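Local coordinates for cobalamin biosynthesis protein CobN (Mycobacterium tuberculosis, PDB 7C6O) that serves as the large, catalytic subunit of cobaltochelatase, which probably inserts cobalt into the corrin ring during aerobic cobalamin biosynthesis, at residues G598-R603 with N841-V845; V249-G255 with V314-R320; S58-Y62 with L149-A154; P325-K329 with Y339-P343; K662-D666 with A1161-Y1165. One frame throughout, in Å; residues are numbered along the deposited sequence.

Interaction 1 of 5, residues G598-R603 with N841-V845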
# COMPACT_ATOMS: atom_id res chain seq x y z
N GLY A 598 -4.06 1.43 1.94
CA GLY A 598 -4.22 2.87 1.84
C GLY A 598 -3.48 3.45 0.65
O GLY A 598 -3.98 4.35 -0.03
N THR A 599 -2.29 2.93 0.38
CA THR A 599 -1.49 3.40 -0.75
C THR A 599 -2.20 3.15 -2.08
O THR A 599 -2.11 3.97 -3.00
CB THR A 599 -0.12 2.73 -0.72
OG1 THR A 599 0.57 3.10 0.48
CG2 THR A 599 0.71 3.13 -1.91
N GLN A 600 -2.91 2.03 -2.19
CA GLN A 600 -3.62 1.74 -3.43
C GLN A 600 -4.69 2.79 -3.71
O GLN A 600 -4.89 3.19 -4.86
CB GLN A 600 -4.23 0.34 -3.39
CG GLN A 600 -4.72 -0.18 -4.74
CD GLN A 600 -3.59 -0.50 -5.71
OE1 GLN A 600 -2.71 0.33 -5.96
NE2 GLN A 600 -3.60 -1.70 -6.27
N ALA A 601 -5.38 3.25 -2.67
CA ALA A 601 -6.35 4.32 -2.84
C ALA A 601 -5.66 5.62 -3.22
O ALA A 601 -6.17 6.39 -4.05
CB ALA A 601 -7.17 4.50 -1.57
N LYS A 602 -4.49 5.90 -2.64
CA LYS A 602 -3.74 7.10 -2.98
C LYS A 602 -3.38 7.13 -4.46
O LYS A 602 -3.41 8.19 -5.10
CB LYS A 602 -2.46 7.20 -2.15
CG LYS A 602 -2.66 7.42 -0.66
CD LYS A 602 -1.35 7.25 0.10
CE LYS A 602 -0.37 8.38 -0.17
NZ LYS A 602 -0.74 9.63 0.54
N ARG A 603 -3.02 5.97 -5.02
CA ARG A 603 -2.42 5.92 -6.35
C ARG A 603 -3.41 5.61 -7.46
O ARG A 603 -3.20 6.08 -8.59
CB ARG A 603 -1.29 4.88 -6.37
CG ARG A 603 -0.20 5.18 -5.36
CD ARG A 603 0.93 4.16 -5.39
NE ARG A 603 1.97 4.54 -4.44
CZ ARG A 603 3.09 3.85 -4.23
NH1 ARG A 603 3.32 2.73 -4.90
NH2 ARG A 603 3.97 4.28 -3.34
N ASN A 841 -2.03 12.07 6.06
CA ASN A 841 -2.11 11.38 4.76
C ASN A 841 -0.81 10.61 4.58
O ASN A 841 0.17 11.12 4.03
CB ASN A 841 -2.33 12.40 3.65
CG ASN A 841 -2.43 11.76 2.28
OD1 ASN A 841 -2.64 10.55 2.16
ND2 ASN A 841 -2.29 12.57 1.23
N PHE A 842 -0.79 9.35 5.02
CA PHE A 842 0.49 8.71 5.26
C PHE A 842 1.20 8.35 3.95
O PHE A 842 0.60 8.21 2.89
CB PHE A 842 0.36 7.48 6.17
CG PHE A 842 -0.52 6.34 5.65
CD1 PHE A 842 -0.25 5.70 4.45
CD2 PHE A 842 -1.55 5.86 6.44
CE1 PHE A 842 -1.04 4.64 4.02
CE2 PHE A 842 -2.35 4.80 6.02
CZ PHE A 842 -2.09 4.19 4.81
N TYR A 843 2.53 8.23 4.05
CA TYR A 843 3.36 7.61 3.04
C TYR A 843 3.89 6.28 3.58
O TYR A 843 3.60 5.90 4.72
CB TYR A 843 4.50 8.54 2.62
CG TYR A 843 5.40 9.02 3.75
CD1 TYR A 843 6.49 8.26 4.17
CD2 TYR A 843 5.17 10.23 4.39
CE1 TYR A 843 7.32 8.70 5.19
CE2 TYR A 843 5.99 10.68 5.41
CZ TYR A 843 7.07 9.91 5.80
OH TYR A 843 7.89 10.35 6.82
N SER A 844 4.65 5.56 2.76
CA SER A 844 5.11 4.24 3.15
C SER A 844 6.63 4.21 3.11
O SER A 844 7.28 4.73 4.03
CB SER A 844 4.46 3.16 2.28
OG SER A 844 4.66 3.42 0.90
N VAL A 845 7.23 3.60 2.09
CA VAL A 845 8.65 3.30 2.09
C VAL A 845 9.26 3.67 0.74
O VAL A 845 8.57 3.82 -0.26
CB VAL A 845 8.93 1.81 2.40
CG1 VAL A 845 8.41 1.45 3.79
CG2 VAL A 845 8.31 0.92 1.34
O HOH W 1 2.61 5.05 0.38
O HOH W 2 -1.53 11.25 -1.56
O HOH W 3 1.28 11.27 1.39
O HOH W 4 6.22 2.89 -1.46

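Interaction 2 of 5, residues V249-G255 with V314-R320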
# COMPACT_ATOMS: atom_id res chain seq x y z
N VAL A 249 2.36 19.84 -9.65
CA VAL A 249 3.81 19.80 -9.71
C VAL A 249 4.24 18.67 -10.63
O VAL A 249 3.62 17.60 -10.66
CB VAL A 249 4.44 19.65 -8.30
CG1 VAL A 249 4.05 20.83 -7.43
CG2 VAL A 249 4.02 18.33 -7.66
N THR A 250 5.29 18.92 -11.40
CA THR A 250 5.90 17.91 -12.26
C THR A 250 7.36 17.70 -11.91
O THR A 250 8.12 17.15 -12.71
CB THR A 250 5.76 18.30 -13.74
OG1 THR A 250 6.52 19.48 -14.00
CG2 THR A 250 4.30 18.57 -14.08
N VAL A 251 7.77 18.12 -10.71
CA VAL A 251 9.15 18.00 -10.27
C VAL A 251 9.23 16.95 -9.16
O VAL A 251 8.21 16.48 -8.64
CB VAL A 251 9.71 19.35 -9.79
CG1 VAL A 251 9.65 20.37 -10.91
CG2 VAL A 251 8.92 19.85 -8.58
N LEU A 252 10.46 16.58 -8.81
CA LEU A 252 10.70 15.57 -7.79
C LEU A 252 10.27 16.07 -6.41
O LEU A 252 9.98 17.25 -6.20
CB LEU A 252 12.18 15.18 -7.77
CG LEU A 252 12.65 14.00 -8.63
CD1 LEU A 252 11.84 13.87 -9.91
CD2 LEU A 252 14.13 14.15 -8.94
N ALA A 253 10.24 15.15 -5.45
CA ALA A 253 9.83 15.48 -4.09
C ALA A 253 10.79 16.48 -3.46
O ALA A 253 11.98 16.54 -3.78
CB ALA A 253 9.76 14.22 -3.23
N ALA A 254 10.25 17.28 -2.53
CA ALA A 254 10.99 18.41 -1.97
C ALA A 254 11.46 18.20 -0.54
O ALA A 254 12.27 19.00 -0.05
CB ALA A 254 10.12 19.67 -2.02
N GLY A 255 11.00 17.15 0.15
CA GLY A 255 11.29 17.02 1.57
C GLY A 255 12.72 16.63 1.88
O GLY A 255 13.23 16.92 2.97
N VAL A 314 8.10 8.42 -3.69
CA VAL A 314 8.82 9.43 -2.92
C VAL A 314 8.01 10.72 -2.84
O VAL A 314 7.93 11.32 -1.75
CB VAL A 314 10.23 9.67 -3.49
CG1 VAL A 314 10.95 10.77 -2.71
CG2 VAL A 314 11.04 8.39 -3.43
N PRO A 315 7.38 11.20 -3.92
CA PRO A 315 6.49 12.37 -3.77
C PRO A 315 5.39 12.19 -2.72
O PRO A 315 4.92 13.20 -2.18
CB PRO A 315 5.90 12.55 -5.17
CG PRO A 315 6.98 12.08 -6.06
CD PRO A 315 7.59 10.89 -5.35
N GLU A 316 4.99 10.96 -2.42
CA GLU A 316 4.04 10.73 -1.33
C GLU A 316 4.61 11.16 0.02
O GLU A 316 3.85 11.51 0.93
CB GLU A 316 3.62 9.26 -1.27
CG GLU A 316 2.67 8.85 -2.38
CD GLU A 316 2.39 7.35 -2.39
OE1 GLU A 316 3.12 6.59 -1.72
OE2 GLU A 316 1.43 6.94 -3.08
N PHE A 317 5.94 11.12 0.17
CA PHE A 317 6.55 11.58 1.42
C PHE A 317 6.26 13.05 1.67
O PHE A 317 6.26 13.50 2.82
CB PHE A 317 8.07 11.35 1.39
CG PHE A 317 8.50 9.93 1.65
CD1 PHE A 317 8.05 8.89 0.85
CD2 PHE A 317 9.39 9.65 2.67
CE1 PHE A 317 8.47 7.59 1.09
CE2 PHE A 317 9.81 8.35 2.92
CZ PHE A 317 9.35 7.32 2.12
N ASP A 318 6.03 13.83 0.60
CA ASP A 318 5.69 15.24 0.71
C ASP A 318 4.23 15.49 1.04
O ASP A 318 3.86 16.64 1.30
CB ASP A 318 6.01 15.97 -0.60
CG ASP A 318 7.48 16.24 -0.80
OD1 ASP A 318 8.32 15.66 -0.07
OD2 ASP A 318 7.80 17.05 -1.70
N GLY A 319 3.38 14.47 1.00
CA GLY A 319 1.95 14.69 1.12
C GLY A 319 1.27 15.12 -0.17
O GLY A 319 0.18 15.69 -0.12
N ARG A 320 1.89 14.86 -1.31
CA ARG A 320 1.30 15.23 -2.59
C ARG A 320 0.18 14.26 -2.97
O ARG A 320 0.21 13.08 -2.62
CB ARG A 320 2.36 15.25 -3.69
CG ARG A 320 3.42 16.33 -3.50
CD ARG A 320 4.50 16.22 -4.57
NE ARG A 320 5.56 17.20 -4.36
CZ ARG A 320 6.65 17.30 -5.12
NH1 ARG A 320 6.82 16.48 -6.15
NH2 ARG A 320 7.56 18.22 -4.85

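Interaction 3 of 5, residues S58-Y62 with L149-A154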
# COMPACT_ATOMS: atom_id res chain seq x y z
N SER A 58 15.43 27.78 -31.28
CA SER A 58 15.77 29.16 -31.64
C SER A 58 15.29 29.53 -33.04
O SER A 58 15.07 30.71 -33.32
CB SER A 58 17.28 29.38 -31.53
OG SER A 58 17.94 28.81 -32.64
N GLY A 59 15.15 28.55 -33.92
CA GLY A 59 14.79 28.82 -35.29
C GLY A 59 15.93 29.29 -36.17
O GLY A 59 15.72 29.50 -37.37
N LYS A 60 17.12 29.48 -35.60
CA LYS A 60 18.29 29.82 -36.40
C LYS A 60 18.79 28.60 -37.15
O LYS A 60 18.44 27.45 -36.84
CB LYS A 60 19.40 30.38 -35.50
CG LYS A 60 19.15 31.79 -34.98
CD LYS A 60 19.13 32.79 -36.13
CE LYS A 60 19.57 34.17 -35.69
NZ LYS A 60 19.75 35.08 -36.87
N ASN A 61 19.63 28.84 -38.16
CA ASN A 61 20.14 27.78 -39.02
C ASN A 61 21.27 27.06 -38.30
O ASN A 61 22.46 27.28 -38.54
CB ASN A 61 20.61 28.34 -40.36
CG ASN A 61 21.06 27.26 -41.31
OD1 ASN A 61 20.69 26.09 -41.16
ND2 ASN A 61 21.87 27.63 -42.30
N TYR A 62 20.88 26.17 -37.40
CA TYR A 62 21.80 25.34 -36.64
C TYR A 62 21.76 23.90 -37.13
O TYR A 62 20.70 23.40 -37.54
CB TYR A 62 21.44 25.33 -35.15
CG TYR A 62 21.96 26.47 -34.29
CD1 TYR A 62 23.29 26.52 -33.90
CD2 TYR A 62 21.10 27.45 -33.81
CE1 TYR A 62 23.76 27.54 -33.09
CE2 TYR A 62 21.55 28.47 -32.99
CZ TYR A 62 22.89 28.51 -32.64
OH TYR A 62 23.35 29.53 -31.83
N LEU A 149 20.54 31.22 -27.42
CA LEU A 149 20.96 30.42 -28.57
C LEU A 149 20.65 31.12 -29.88
O LEU A 149 21.41 30.98 -30.85
CB LEU A 149 20.28 29.04 -28.53
CG LEU A 149 21.11 27.89 -27.93
CD1 LEU A 149 22.32 27.59 -28.80
CD2 LEU A 149 21.53 28.20 -26.50
N ARG A 150 19.56 31.88 -29.94
CA ARG A 150 19.24 32.63 -31.15
C ARG A 150 20.24 33.76 -31.37
O ARG A 150 20.76 33.94 -32.48
CB ARG A 150 17.81 33.17 -31.07
CG ARG A 150 17.42 34.05 -32.25
CD ARG A 150 15.95 34.44 -32.22
NE ARG A 150 15.46 34.61 -30.85
CZ ARG A 150 14.59 33.79 -30.27
NH1 ARG A 150 14.10 32.75 -30.93
NH2 ARG A 150 14.20 34.01 -29.02
N GLU A 151 20.54 34.52 -30.32
CA GLU A 151 21.50 35.62 -30.46
C GLU A 151 22.92 35.10 -30.65
O GLU A 151 23.72 35.75 -31.33
CB GLU A 151 21.42 36.55 -29.24
CG GLU A 151 20.05 37.18 -29.04
CD GLU A 151 19.60 37.98 -30.25
OE1 GLU A 151 20.38 38.83 -30.74
OE2 GLU A 151 18.46 37.76 -30.71
N LEU A 152 23.25 33.94 -30.08
CA LEU A 152 24.57 33.37 -30.28
C LEU A 152 24.85 33.14 -31.76
O LEU A 152 25.95 33.43 -32.25
CB LEU A 152 24.71 32.05 -29.52
CG LEU A 152 26.01 31.28 -29.78
CD1 LEU A 152 27.24 32.04 -29.27
CD2 LEU A 152 25.94 29.88 -29.18
N HIS A 153 23.87 32.60 -32.49
CA HIS A 153 24.04 32.37 -33.92
C HIS A 153 24.37 33.66 -34.65
O HIS A 153 25.30 33.71 -35.46
CB HIS A 153 22.77 31.73 -34.49
CG HIS A 153 22.93 31.24 -35.90
ND1 HIS A 153 23.09 32.08 -36.97
CD2 HIS A 153 22.94 29.98 -36.40
CE1 HIS A 153 23.19 31.37 -38.08
NE2 HIS A 153 23.11 30.09 -37.76
N ALA A 154 23.63 34.73 -34.35
CA ALA A 154 23.88 36.01 -35.01
C ALA A 154 25.20 36.62 -34.55
O ALA A 154 25.93 37.20 -35.37
CB ALA A 154 22.72 36.97 -34.73
O HOH W 5 22.31 34.63 -37.67

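Interaction 4 of 5, residues P325-K329 with Y339-P343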
# COMPACT_ATOMS: atom_id res chain seq x y z
N PRO A 325 -0.99 10.46 -15.65
CA PRO A 325 0.01 11.01 -16.57
C PRO A 325 -0.64 11.89 -17.63
O PRO A 325 -1.55 11.44 -18.34
CB PRO A 325 0.66 9.77 -17.21
CG PRO A 325 0.10 8.59 -16.46
CD PRO A 325 -1.22 9.03 -15.92
N PHE A 326 -0.18 13.13 -17.75
CA PHE A 326 -0.69 14.03 -18.78
C PHE A 326 0.32 14.31 -19.89
O PHE A 326 -0.03 14.98 -20.87
CB PHE A 326 -1.15 15.36 -18.17
CG PHE A 326 -0.03 16.26 -17.74
CD1 PHE A 326 0.57 16.11 -16.50
CD2 PHE A 326 0.41 17.29 -18.57
CE1 PHE A 326 1.60 16.94 -16.10
CE2 PHE A 326 1.43 18.13 -18.17
CZ PHE A 326 2.03 17.96 -16.94
N SER A 327 1.56 13.83 -19.77
CA SER A 327 2.54 13.97 -20.83
C SER A 327 3.47 12.77 -20.81
O SER A 327 3.59 12.07 -19.80
CB SER A 327 3.34 15.28 -20.72
OG SER A 327 4.25 15.23 -19.64
N PHE A 328 4.12 12.52 -21.95
CA PHE A 328 4.90 11.31 -22.15
C PHE A 328 6.16 11.65 -22.93
O PHE A 328 6.14 12.46 -23.85
CB PHE A 328 4.08 10.25 -22.90
CG PHE A 328 2.80 9.89 -22.20
CD1 PHE A 328 2.74 8.81 -21.33
CD2 PHE A 328 1.65 10.64 -22.40
CE1 PHE A 328 1.56 8.49 -20.69
CE2 PHE A 328 0.47 10.33 -21.75
CZ PHE A 328 0.42 9.25 -20.90
N LYS A 329 7.26 11.00 -22.54
CA LYS A 329 8.57 11.26 -23.12
C LYS A 329 8.66 10.64 -24.51
O LYS A 329 8.44 9.43 -24.66
CB LYS A 329 9.65 10.71 -22.19
CG LYS A 329 11.06 10.70 -22.75
CD LYS A 329 12.06 10.41 -21.63
CE LYS A 329 13.47 10.18 -22.16
NZ LYS A 329 13.58 8.90 -22.91
N TYR A 339 8.56 16.24 -24.35
CA TYR A 339 7.39 15.75 -23.62
C TYR A 339 6.13 16.20 -24.35
O TYR A 339 5.90 17.40 -24.51
CB TYR A 339 7.41 16.23 -22.17
CG TYR A 339 8.38 15.45 -21.31
CD1 TYR A 339 9.70 15.85 -21.17
CD2 TYR A 339 7.97 14.29 -20.65
CE1 TYR A 339 10.58 15.13 -20.38
CE2 TYR A 339 8.84 13.57 -19.86
CZ TYR A 339 10.15 13.99 -19.74
OH TYR A 339 11.03 13.27 -18.95
N VAL A 340 5.33 15.23 -24.78
CA VAL A 340 4.14 15.48 -25.58
C VAL A 340 2.92 15.20 -24.71
O VAL A 340 2.83 14.13 -24.08
CB VAL A 340 4.13 14.61 -26.85
CG1 VAL A 340 2.91 14.90 -27.69
CG2 VAL A 340 5.40 14.84 -27.65
N ALA A 341 1.99 16.14 -24.67
CA ALA A 341 0.87 16.07 -23.75
C ALA A 341 -0.33 15.35 -24.35
O ALA A 341 -0.58 15.40 -25.56
CB ALA A 341 0.45 17.47 -23.30
N ASP A 342 -1.08 14.68 -23.47
CA ASP A 342 -2.34 14.04 -23.80
C ASP A 342 -3.46 14.97 -23.37
O ASP A 342 -3.68 15.14 -22.16
CB ASP A 342 -2.46 12.69 -23.08
CG ASP A 342 -3.73 11.92 -23.41
OD1 ASP A 342 -4.82 12.53 -23.49
OD2 ASP A 342 -3.64 10.69 -23.58
N PRO A 343 -4.19 15.60 -24.30
CA PRO A 343 -5.19 16.61 -23.89
C PRO A 343 -6.28 16.06 -22.99
O PRO A 343 -6.74 16.76 -22.09
CB PRO A 343 -5.75 17.10 -25.24
CG PRO A 343 -4.70 16.76 -26.24
CD PRO A 343 -4.08 15.49 -25.77

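Interaction 5 of 5, residues K662-D666 with A1161-Y1165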
# COMPACT_ATOMS: atom_id res chain seq x y z
N LYS A 662 -10.02 -30.23 25.88
CA LYS A 662 -9.54 -30.40 24.51
C LYS A 662 -8.23 -29.66 24.25
O LYS A 662 -7.91 -29.36 23.10
CB LYS A 662 -10.59 -29.97 23.48
CG LYS A 662 -11.98 -30.55 23.70
CD LYS A 662 -11.94 -32.07 23.72
CE LYS A 662 -11.61 -32.63 22.35
NZ LYS A 662 -11.52 -34.12 22.40
N MET A 663 -7.47 -29.35 25.30
CA MET A 663 -6.20 -28.67 25.10
C MET A 663 -5.14 -29.56 24.48
O MET A 663 -4.12 -29.05 24.01
CB MET A 663 -5.69 -28.10 26.42
CG MET A 663 -6.57 -27.01 26.99
SD MET A 663 -6.09 -26.63 28.68
CE MET A 663 -7.31 -25.37 29.09
N ASP A 664 -5.35 -30.88 24.47
CA ASP A 664 -4.44 -31.76 23.74
C ASP A 664 -4.45 -31.45 22.25
O ASP A 664 -3.47 -31.77 21.56
CB ASP A 664 -4.80 -33.23 24.00
CG ASP A 664 -6.27 -33.53 23.74
OD1 ASP A 664 -7.11 -32.62 23.90
OD2 ASP A 664 -6.58 -34.68 23.39
N HIS A 665 -5.52 -30.84 21.75
CA HIS A 665 -5.51 -30.35 20.37
C HIS A 665 -4.59 -29.14 20.23
O HIS A 665 -3.75 -29.10 19.32
CB HIS A 665 -6.94 -30.01 19.94
CG HIS A 665 -7.04 -29.54 18.52
ND1 HIS A 665 -7.59 -28.33 18.17
CD2 HIS A 665 -6.66 -30.13 17.36
CE1 HIS A 665 -7.55 -28.19 16.86
NE2 HIS A 665 -6.98 -29.26 16.34
N ASP A 666 -4.74 -28.15 21.12
CA ASP A 666 -3.85 -26.99 21.11
C ASP A 666 -2.39 -27.41 21.22
O ASP A 666 -1.52 -26.84 20.55
CB ASP A 666 -4.19 -26.06 22.27
CG ASP A 666 -5.65 -25.66 22.30
OD1 ASP A 666 -6.51 -26.56 22.42
OD2 ASP A 666 -5.92 -24.45 22.22
N ALA A 1161 -11.55 -27.97 14.37
CA ALA A 1161 -12.00 -29.24 14.93
C ALA A 1161 -13.46 -29.11 15.34
O ALA A 1161 -13.98 -28.00 15.51
CB ALA A 1161 -11.14 -29.64 16.14
N ASP A 1162 -14.12 -30.26 15.48
CA ASP A 1162 -15.54 -30.24 15.82
C ASP A 1162 -15.80 -29.52 17.14
O ASP A 1162 -16.79 -28.80 17.27
CB ASP A 1162 -16.10 -31.66 15.87
CG ASP A 1162 -16.44 -32.21 14.50
OD1 ASP A 1162 -16.12 -31.54 13.49
OD2 ASP A 1162 -17.05 -33.30 14.42
N TRP A 1163 -14.91 -29.70 18.12
CA TRP A 1163 -15.11 -29.04 19.41
C TRP A 1163 -15.04 -27.52 19.28
O TRP A 1163 -15.66 -26.80 20.07
CB TRP A 1163 -14.09 -29.54 20.44
CG TRP A 1163 -12.68 -29.02 20.27
CD1 TRP A 1163 -11.65 -29.64 19.62
CD2 TRP A 1163 -12.14 -27.80 20.79
NE1 TRP A 1163 -10.51 -28.87 19.69
CE2 TRP A 1163 -10.79 -27.73 20.40
CE3 TRP A 1163 -12.68 -26.74 21.53
CZ2 TRP A 1163 -9.97 -26.66 20.73
CZ3 TRP A 1163 -11.87 -25.68 21.86
CH2 TRP A 1163 -10.52 -25.64 21.46
N MET A 1164 -14.33 -27.01 18.27
CA MET A 1164 -14.28 -25.57 18.06
C MET A 1164 -15.57 -25.06 17.43
O MET A 1164 -16.04 -23.97 17.79
CB MET A 1164 -13.06 -25.21 17.22
CG MET A 1164 -11.77 -25.70 17.85
SD MET A 1164 -10.36 -25.72 16.74
CE MET A 1164 -10.12 -23.97 16.45
N TYR A 1165 -16.15 -25.82 16.50
CA TYR A 1165 -17.46 -25.45 15.97
C TYR A 1165 -18.52 -25.46 17.06
O TYR A 1165 -19.41 -24.60 17.08
CB TYR A 1165 -17.86 -26.41 14.84
CG TYR A 1165 -17.31 -26.06 13.48
CD1 TYR A 1165 -17.74 -24.93 12.80
CD2 TYR A 1165 -16.38 -26.88 12.86
CE1 TYR A 1165 -17.24 -24.62 11.54
CE2 TYR A 1165 -15.87 -26.58 11.61
CZ TYR A 1165 -16.31 -25.45 10.95
OH TYR A 1165 -15.81 -25.15 9.70

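Interaction 1 of 5, residues G598-R603 with N841-V845
Lys602 and Asn841 reach for each other from opposite directions, and the lysine ammonium is the centre of this buried contact. Lys602 NZ donates to Asn841 OD1 at 2.7 Å, approaching from above the amide plane with a C=O...N angle of 106°, and to Phe842 O at 3.1 Å. Bends at chi3 and chi4 (71° and 75°) curl the chain, laying Lys602 CE 3.2 Å from Phe842 O. Two waters also accept from NZ; one accepts from Asn841 ND2 too, and the other probably donates to Asn841 O. Four acceptors probably share the three ammonium protons; a long, flexible, charged chain suits this buried cluster of oxygens.

Phe842 crosses Thr599 at about a right angle, with OG1 near the ring plane at its edge. Phe842 CZ comes 3.9 Å from Gly598 CA, an approach that suits glycine. One water bridges Thr599 OG1 and Ser844 OG, another Arg603 NH2, Ser844 OG and Val845 O; Thr599 OG1 also bonds to Pro595 O, and Arg603 NE forms a salt bridge with Glu316.

Helix 595-604 is thereby tied to the loop before helix 853-874, with Leu609 of strand 608-612 against Lys602 and Phe842, and Phe943 of helix 942-947 over Thr599.

Interaction 2 of 5, residues V249-G255 with V314-R320
This is a polar loop-to-loop contact beside a mixed, mainly parallel beta-sheet, where the loop after strand 246-249 meets the connection from helix 305-313 into strand 321-331. Backbone groups of the first loop are read by two charged side chains of the second. Arg320, extended from CG to NE, brings its guanidinium edge to two successive carbonyls, with NH1 2.9 Å from Val251 O and NH2 2.9 Å from Leu252 O. Both nitrogens stand above the carbonyl planes, and a weaker bond links NH1 to Leu252 O. Val249 CG2 lies over one guanidinium face, 3.7 Å from Arg320 NH1, and Ala253 CA over the other, so the flat group is sandwiched. Gln285 on neighbouring strand 283-289 accepts from NH1.

Ala253 is small enough to sit close to the second loop, its CB 3.7 Å from Val314 CG1. Asp318 OD2 pairs with Arg320 by charge alone, lying well out of the guanidinium plane. The Asp318 carboxylate faces consecutive amides: OD1 accepts a weak bond from Gly255 N and another hydrogen bond from Trp271 NE1, while Ala254 N gives Asp318 OD2 a nearly straight bond of 2.6 Å (171°) on the syn lone pair.

Interaction 3 of 5, residues S58-Y62 with L149-A154
Tyr62 and His153 form a T-shaped pair: the imidazole turns its edge toward the phenol face, with ring centroids 5.0 Å apart and planes at 85°. His153 CD2 stands over the centre of the tyrosine ring. With CG anti to the backbone N (chi1 -170°), the imidazole leaves the helix toward the loop and reaches both the ring and the chain before it.

Three hydrogen bonds end on backbone carbonyls. Tyr62 OH donates to Leu149 O at 2.6 Å, in the carbonyl plane and on a lone pair, so the phenol engages an acceptor on the helix backbone. In return, His153 NE2 donates to Asn61 O at 3.0 Å; the oxygen lies in the imidazole plane, but the nitrogen stands above the carbonyl plane. Arg150 NH1 makes a longer bond of 3.3 Å to Ser58 O, while its NH2 is paired with Asp147. A water accepts from Lys60 NZ and also bonds His153 ND1, engaging the second ring nitrogen.

Apolar packing uses the stem of Lys60, whose CB is 3.7 Å from His153 CG and whose CG is 3.9 Å from Arg150 CG. Leu149 CD1 lies 4.0 Å from Tyr62 CZ, and Ser58 CB packs on the helix backbone beside Arg150.

The loop is shaped for this docking. Gly59 accommodates the positive phi after helix 49-58, Ser58 OG accepts from Lys60 N in an ST turn and also bonds to Ala55 O, and Asn61 centres an inverse gamma turn. Helix 146-161 thus packs against the helix-to-strand connection of a four-stranded parallel alpha/beta domain, beside strand 62-65 at one edge of the sheet.

Interaction 4 of 5, residues P325-K329 with Y339-P343
The two segments are the paired arms of a beta hairpin made by strands 321-331 and 337-341. Phe328 and Val340 form an antiparallel hydrogen-bonded pair: Phe328 N donates to Val340 O and Val340 N to Phe328 O, each at 3.0 Å, with the second bond straighter (172° against 146°). Ser327 with Ala341 and Lys329 with Tyr339 are the flanking non-hydrogen-bonded pairs. At Ser327 and Ala341 the CA atoms come within 4.0 Å of each other, an approach suited to two small residues. CA-H...O contacts supplement the ladder, among them Ser327 CA to Val340 O at 3.3 Å.

Within the fold, strand 337-341 is one of the two edge strands of a seven-stranded mixed sheet and runs antiparallel to its neighbour, whereas strand 321-331 is parallel to strand 283-289 on its other side. The aromatic ring of Tyr339 extends along the face shared by Ser327 and Lys329. Its CE2 meets Lys329 CB at 3.8 Å, and the aliphatic lysine chain crosses it obliquely, with CD near the phenol oxygen.

On the other face, Phe328 lies beside Asp342 and points the same way; Asp342 CB meets the ring edge in plane, 4.0 Å from Phe328 CE2. Asp342 suits the passage from strand to helix 343-361: its N bonds to Phe326 O at 2.8 Å, and as N-cap residue it caps the helix with its side chain (chi1 -178°). OD1 accepts from Arg345 N, and OD2 makes a salt bridge with Arg293.

Interaction 5 of 5, residues K662-D666 with A1161-Y1165
Lys662 lies across the indole of Trp1163 where a Schellman motif, ending helix 647-660 with positive phi at Lys662, meets the first turn of helix 1162-1174. From CB outward, the tryptophan first runs along Lys662 and then meets His665 and Asp666. Its CB approaches Lys662 CG at 4.0 Å, and its CG is 3.8 Å from that same atom. Placed between the backbone N and carbonyl carbon by chi1 of 74°, the indole receives Lys662 CB over its five-membered ring, 3.7 Å from the centroid and 6° off the normal: a CH-pi contact. Met1164 CG covers the opposite face. CD1 is near Lys662 CE, so the bent lysine keeps its aliphatic part on the indole while its amine leads away. CD2 and CE2 again meet Lys662 CB. Farther out, Trp1163 NE1 lies 3.3 Å from His665 ND1, the two rings almost perpendicular. A broad, flat tryptophan suits this place between lysine methylenes, methionine and imidazole. At the far rim, Trp1163 CZ2 is 3.9 Å from Asp666 OD1, whose carboxylate also forms a salt bridge with Arg1120 of helix 1111-1123. His665 in turn carries Ala1161 CB over one ring face, 3.9 Å from CE1, while Met1164 SD approaches His665 CE1 at 3.7 Å.

Interactions 1, 2 and 4 form a connected series. Arg603 NE of interaction 1 makes a 2.8 Å salt bridge to Glu316 OE2 of interaction 2, and Tyr843 stacks on Phe317 beside it; their centres are about 13 Å apart. Interaction 2 meets interaction 4 through Thr250 CG2 and Phe326 CZ, 3.7 Å apart, where the loop after strand 246-249 packs on a side chain of strand 321-331. Interaction 3 stands apart in the N-terminal domain, which also holds the sodium site at Asp125 and Ser127; its nearest atoms are about 15 Å from interaction 4. Interaction 5 is remote, its centre about 86 Å from that of interaction 3. The centre of interaction 1 lies about 6 Å from the chain's centre.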